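Local atomic coordinates of probable acetolactate synthase isozyme III (Small subunit) (Nitrosomonas europaea ATCC 19718, PDB entry 2PC6), a protein that probably serves as the regulatory small subunit of a larger enzyme and carries ACT-type domains. Residues 23-28 / 48-53; 64-67 / 71-74. All coordinates share one frame; numbering follows the deposited sequence.

Contact 1: 23-28 / 48-53; sequences GLFSAR and MTLVTN
Apolar contact carries this pairing: the ring of Phe-25, on helix 17-28, meets the two methyls of Leu-50, on strand 45-54, the side chains coming from opposite directions. Phe-25 CZ lies 3.5 Å from Leu-50 CD1 and 3.9 Å from Leu-50 CD2. The same methyls divide between the ring corners, Phe-25 CE1 being 3.6 Å from Leu-50 CD1 and Phe-25 CE2 4.1 Å from Leu-50 CD2, and both come to the far end of the ring obliquely from one side. Setting CG of Leu-50 anti to its backbone N (chi1 -174°) carries the fork out from the strand to meet it.

The polar component is slight. Thr-52 OG1 approaches the ring edge near its plane, 4.3 Å from Phe-25 CE2, with no hydrogen bond between the segments; this buried hydroxyl is satisfied by hydrogen bonding with Asn-31 O. Ile-62 of helix 56-68 and Ala-15 of the second subunit also pack on Phe-25, which places the ring close to the dimer contact. With the nearest CA atoms, those of Phe-25 and Thr-52, 9.9 Å apart, only side chains bridge the gap, as in the helix-on-sheet core of an ACT domain.

Contact 2: 64-67 / 71-74; sequences KQLN and EVVK. With CA (calcium ion), chain E.
Asn-67 and Val-72 are joined through a calcium ion, each giving its backbone carbonyl oxygen. The ion is 2.4 Å from Asn-67 O and 2.5 Å from Val-72 O, and these two oxygens subtend about 121° at it. Two waters add ligands, water 1 at 2.3 Å and water 2 at 2.5 Å from the calcium. Water 2 stands roughly across the metal from Asn-67 O, at an angle near 159°, and Leu-69 O of the intervening turn supplies a third protein oxygen. All the protein ligands are thus main-chain carbonyls, so the site depends on the path of the backbone.

Beside the metal, the carbonyl oxygen of Leu-66 rests against the branch of Val-72. Leu-66 O is 3.3 Å from Val-72 CB and also lies against both methyls, a van der Waals contact of an oxygen with carbon; no hydrogen bond joins the segments. With CG1 anti to the backbone N (chi1 165°), the Val-72 side chain presents both methyls to the helix: Val-72 CG1 comes 4.1 Å from Asn-67 ND2, and Val-72 CG2 comes 4.4 Å from Leu-66 CD2.

Farther out, Leu-66 continues into the core against Val-21 of helix 17-28 and Leu-9 and Leu-75 of the sheet. Backbone hydrogen bonds of Val-73 and Lys-74 with Leu-10 hold the strand beside strand 3-12. Together these features describe a calcium site of main-chain carbonyls at the tight connection from the second helix to the last strand of a βαββαβ ACT domain.

Overall arrangement
Both contacts seat a helix of the same ACT domain on the same four-stranded antiparallel sheet, with centres 12 Å apart. Contact 1 brings helix 17-28 to strand 45-54 and is wholly buried; contact 2 joins helix 56-68 to an edge strand of the sheet within this chain, 72-77, and ends in a hydrated metal site, with Asn-67 partly exposed. Their chemistry follows suit: side-chain hydrocarbon in the first, main-chain oxygens around calcium in the second. The two helices also pack together, linking the contacts directly, with Leu-24 CD1 3.6 Å from Gln-65 O and Phe-25 CE1 4.2 Å from Leu-66 CD1. The second subunit reaches contact 1 but does not touch the segments of contact 2.

Contact 1: 23-28 / 48-53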
loop_
_atom_site.group_PDB
_atom_site.type_symbol
_atom_site.label_atom_id
_atom_site.label_comp_id
_atom_site.label_asym_id
_atom_site.label_seq_id
_atom_site.Cartn_x
_atom_site.Cartn_y
_atom_site.Cartn_z
ATOM N N GLY A 23 -7.533 -2.717 -16.125
ATOM C CA GLY A 23 -8.020 -2.477 -17.474
ATOM C C GLY A 23 -9.497 -2.087 -17.509
ATOM O O GLY A 23 -9.919 -1.178 -18.235
ATOM N N LEU A 24 -10.294 -2.780 -16.711
ATOM C CA LEU A 24 -11.720 -2.482 -16.571
ATOM C C LEU A 24 -11.970 -0.987 -16.210
ATOM O O LEU A 24 -12.786 -0.341 -16.849
ATOM C CB LEU A 24 -12.331 -3.445 -15.544
ATOM C CG LEU A 24 -13.818 -3.378 -15.195
ATOM C CD1 LEU A 24 -14.262 -4.692 -14.565
ATOM C CD2 LEU A 24 -14.087 -2.222 -14.240
ATOM N N PHE A 25 -11.250 -0.449 -15.226
ATOM C CA PHE A 25 -11.305 0.994 -14.921
ATOM C C PHE A 25 -10.920 1.879 -16.109
ATOM O O PHE A 25 -11.684 2.777 -16.532
ATOM C CB PHE A 25 -10.425 1.328 -13.721
ATOM C CG PHE A 25 -11.044 0.939 -12.399
ATOM C CD1 PHE A 25 -10.999 -0.386 -11.948
ATOM C CD2 PHE A 25 -11.695 1.910 -11.602
ATOM C CE1 PHE A 25 -11.589 -0.744 -10.749
ATOM C CE2 PHE A 25 -12.294 1.559 -10.385
ATOM C CZ PHE A 25 -12.240 0.240 -9.957
ATOM N N SER A 26 -9.742 1.591 -16.655
ATOM C CA SER A 26 -9.170 2.345 -17.742
ATOM C C SER A 26 -10.101 2.406 -18.928
ATOM O O SER A 26 -10.330 3.492 -19.478
ATOM C CB SER A 26 -7.880 1.702 -18.180
ATOM O OG SER A 26 -7.510 2.268 -19.403
ATOM N N ALA A 27 -10.651 1.269 -19.347
ATOM C CA ALA A 27 -11.432 1.294 -20.574
ATOM C C ALA A 27 -12.471 2.419 -20.538
ATOM O O ALA A 27 -12.789 3.014 -21.586
ATOM C CB ALA A 27 -12.115 -0.063 -20.832
ATOM N N ARG A 28 -13.003 2.697 -19.340
ATOM C CA ARG A 28 -14.181 3.549 -19.183
ATOM C C ARG A 28 -13.877 4.826 -18.388
ATOM O O ARG A 28 -14.779 5.625 -18.068
ATOM C CB ARG A 28 -15.337 2.760 -18.573
ATOM C CG ARG A 28 -16.256 2.152 -19.641
ATOM C CD ARG A 28 -17.615 1.774 -19.068
ATOM N NE ARG A 28 -18.588 1.305 -20.060
ATOM C CZ ARG A 28 -18.674 0.040 -20.487
ATOM N NH1 ARG A 28 -17.803 -0.876 -20.031
ATOM N NH2 ARG A 28 -19.622 -0.308 -21.380
HETATM N N MSE A 48 -7.464 -6.784 -2.164
HETATM C CA MSE A 48 -7.218 -5.508 -2.761
HETATM C C MSE A 48 -8.086 -4.499 -2.092
HETATM O O MSE A 48 -9.272 -4.742 -1.849
HETATM C CB MSE A 48 -7.527 -5.540 -4.240
HETATM C CG MSE A 48 -7.308 -4.214 -4.931
HETATM SE SE MSE A 48 -7.600 -4.381 -6.895
HETATM C CE MSE A 48 -6.259 -5.821 -7.305
ATOM N N THR A 49 -7.481 -3.358 -1.812
ATOM C CA THR A 49 -8.218 -2.220 -1.361
ATOM C C THR A 49 -8.017 -1.128 -2.391
ATOM O O THR A 49 -6.903 -0.674 -2.616
ATOM C CB THR A 49 -7.737 -1.738 0.018
ATOM O OG1 THR A 49 -7.747 -2.843 0.933
ATOM C CG2 THR A 49 -8.640 -0.673 0.511
ATOM N N LEU A 50 -9.115 -0.704 -2.975
ATOM C CA LEU A 50 -9.093 0.281 -3.981
ATOM C C LEU A 50 -9.983 1.486 -3.592
ATOM O O LEU A 50 -11.103 1.315 -3.079
ATOM C CB LEU A 50 -9.646 -0.393 -5.217
ATOM C CG LEU A 50 -9.648 0.338 -6.524
ATOM C CD1 LEU A 50 -9.861 -0.738 -7.536
ATOM C CD2 LEU A 50 -10.801 1.350 -6.547
ATOM N N VAL A 51 -9.494 2.697 -3.828
ATOM C CA VAL A 51 -10.284 3.880 -3.553
ATOM C C VAL A 51 -10.666 4.508 -4.873
ATOM O O VAL A 51 -9.810 4.749 -5.718
ATOM C CB VAL A 51 -9.503 4.931 -2.735
ATOM C CG1 VAL A 51 -10.294 6.221 -2.638
ATOM C CG2 VAL A 51 -9.150 4.391 -1.375
ATOM N N THR A 52 -11.958 4.786 -5.027
ATOM C CA THR A 52 -12.461 5.484 -6.201
ATOM C C THR A 52 -13.398 6.664 -5.843
ATOM O O THR A 52 -13.974 6.733 -4.738
ATOM C CB THR A 52 -13.083 4.500 -7.228
ATOM O OG1 THR A 52 -13.338 5.201 -8.458
ATOM C CG2 THR A 52 -14.383 3.820 -6.700
ATOM N N ASN A 53 -13.494 7.622 -6.762
ATOM C CA ASN A 53 -14.232 8.848 -6.512
ATOM C C ASN A 53 -15.347 9.003 -7.517
ATOM O O ASN A 53 -15.089 9.168 -8.721
ATOM C CB ASN A 53 -13.320 10.085 -6.591
ATOM C CG ASN A 53 -12.310 10.166 -5.445
ATOM O OD1 ASN A 53 -12.658 10.075 -4.279
ATOM N ND2 ASN A 53 -11.047 10.356 -5.792
#

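Contact 2: 64-67 / 71-74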
loop_
_atom_site.group_PDB
_atom_site.type_symbol
_atom_site.label_atom_id
_atom_site.label_comp_id
_atom_site.label_asym_id
_atom_site.label_seq_id
_atom_site.Cartn_x
_atom_site.Cartn_y
_atom_site.Cartn_z
ATOM N N LYS A 64 -20.686 -3.597 -10.159
ATOM C CA LYS A 64 -21.336 -4.594 -10.973
ATOM C C LYS A 64 -20.280 -5.209 -11.911
ATOM O O LYS A 64 -20.073 -6.432 -11.887
ATOM C CB LYS A 64 -22.554 -4.018 -11.718
ATOM N N GLN A 65 -19.576 -4.377 -12.682
ATOM C CA GLN A 65 -18.582 -4.923 -13.616
ATOM C C GLN A 65 -17.484 -5.723 -12.914
ATOM O O GLN A 65 -17.028 -6.729 -13.453
ATOM C CB GLN A 65 -17.925 -3.853 -14.478
ATOM C CG GLN A 65 -18.738 -3.305 -15.625
ATOM C CD GLN A 65 -18.053 -2.048 -16.185
ATOM O OE1 GLN A 65 -18.516 -0.911 -15.987
ATOM N NE2 GLN A 65 -16.894 -2.249 -16.813
ATOM N N LEU A 66 -17.053 -5.299 -11.731
ATOM C CA LEU A 66 -15.960 -6.024 -11.078
ATOM C C LEU A 66 -16.347 -7.448 -10.692
ATOM O O LEU A 66 -15.554 -8.381 -10.850
ATOM C CB LEU A 66 -15.426 -5.264 -9.862
ATOM C CG LEU A 66 -14.392 -4.172 -10.090
ATOM C CD1 LEU A 66 -14.334 -3.279 -8.875
ATOM C CD2 LEU A 66 -13.082 -4.798 -10.302
ATOM N N ASN A 67 -17.564 -7.602 -10.179
ATOM C CA ASN A 67 -18.040 -8.911 -9.745
ATOM C C ASN A 67 -18.116 -9.898 -10.892
ATOM O O ASN A 67 -17.927 -11.084 -10.670
ATOM C CB ASN A 67 -19.384 -8.822 -9.014
ATOM C CG ASN A 67 -19.213 -8.716 -7.510
ATOM O OD1 ASN A 67 -19.818 -7.844 -6.852
ATOM N ND2 ASN A 67 -18.379 -9.598 -6.947
ATOM N N GLU A 71 -11.908 -13.537 -11.735
ATOM C CA GLU A 71 -10.789 -13.498 -10.792
ATOM C C GLU A 71 -11.125 -12.709 -9.514
ATOM O O GLU A 71 -10.383 -12.763 -8.519
ATOM C CB GLU A 71 -9.517 -12.969 -11.461
ATOM C CG GLU A 71 -8.831 -13.972 -12.401
ATOM C CD GLU A 71 -7.833 -13.299 -13.348
ATOM O OE1 GLU A 71 -7.991 -12.102 -13.676
ATOM O OE2 GLU A 71 -6.892 -13.981 -13.786
ATOM N N VAL A 72 -12.246 -11.987 -9.556
ATOM C CA VAL A 72 -12.779 -11.312 -8.407
ATOM C C VAL A 72 -13.780 -12.233 -7.693
ATOM O O VAL A 72 -14.792 -12.621 -8.246
ATOM C CB VAL A 72 -13.449 -10.040 -8.866
ATOM C CG1 VAL A 72 -14.359 -9.456 -7.749
ATOM C CG2 VAL A 72 -12.360 -9.024 -9.353
ATOM N N VAL A 73 -13.478 -12.573 -6.449
ATOM C CA VAL A 73 -14.140 -13.693 -5.771
ATOM C C VAL A 73 -15.231 -13.227 -4.792
ATOM O O VAL A 73 -16.335 -13.763 -4.787
ATOM C CB VAL A 73 -13.088 -14.610 -5.030
ATOM C CG1 VAL A 73 -13.795 -15.687 -4.207
ATOM C CG2 VAL A 73 -12.111 -15.260 -6.029
ATOM N N LYS A 74 -14.889 -12.246 -3.956
ATOM C CA LYS A 74 -15.827 -11.543 -3.092
ATOM C C LYS A 74 -15.480 -10.062 -3.187
ATOM O O LYS A 74 -14.380 -9.688 -3.630
ATOM C CB LYS A 74 -15.774 -12.060 -1.633
ATOM C CG LYS A 74 -16.773 -13.217 -1.334
HETATM CA CA CA E . -16.604 -12.938 -9.930
HETATM O O HOH W 1 -18.393 -14.272 -9.564
HETATM O O HOH W 2 -15.816 -15.272 -9.714
#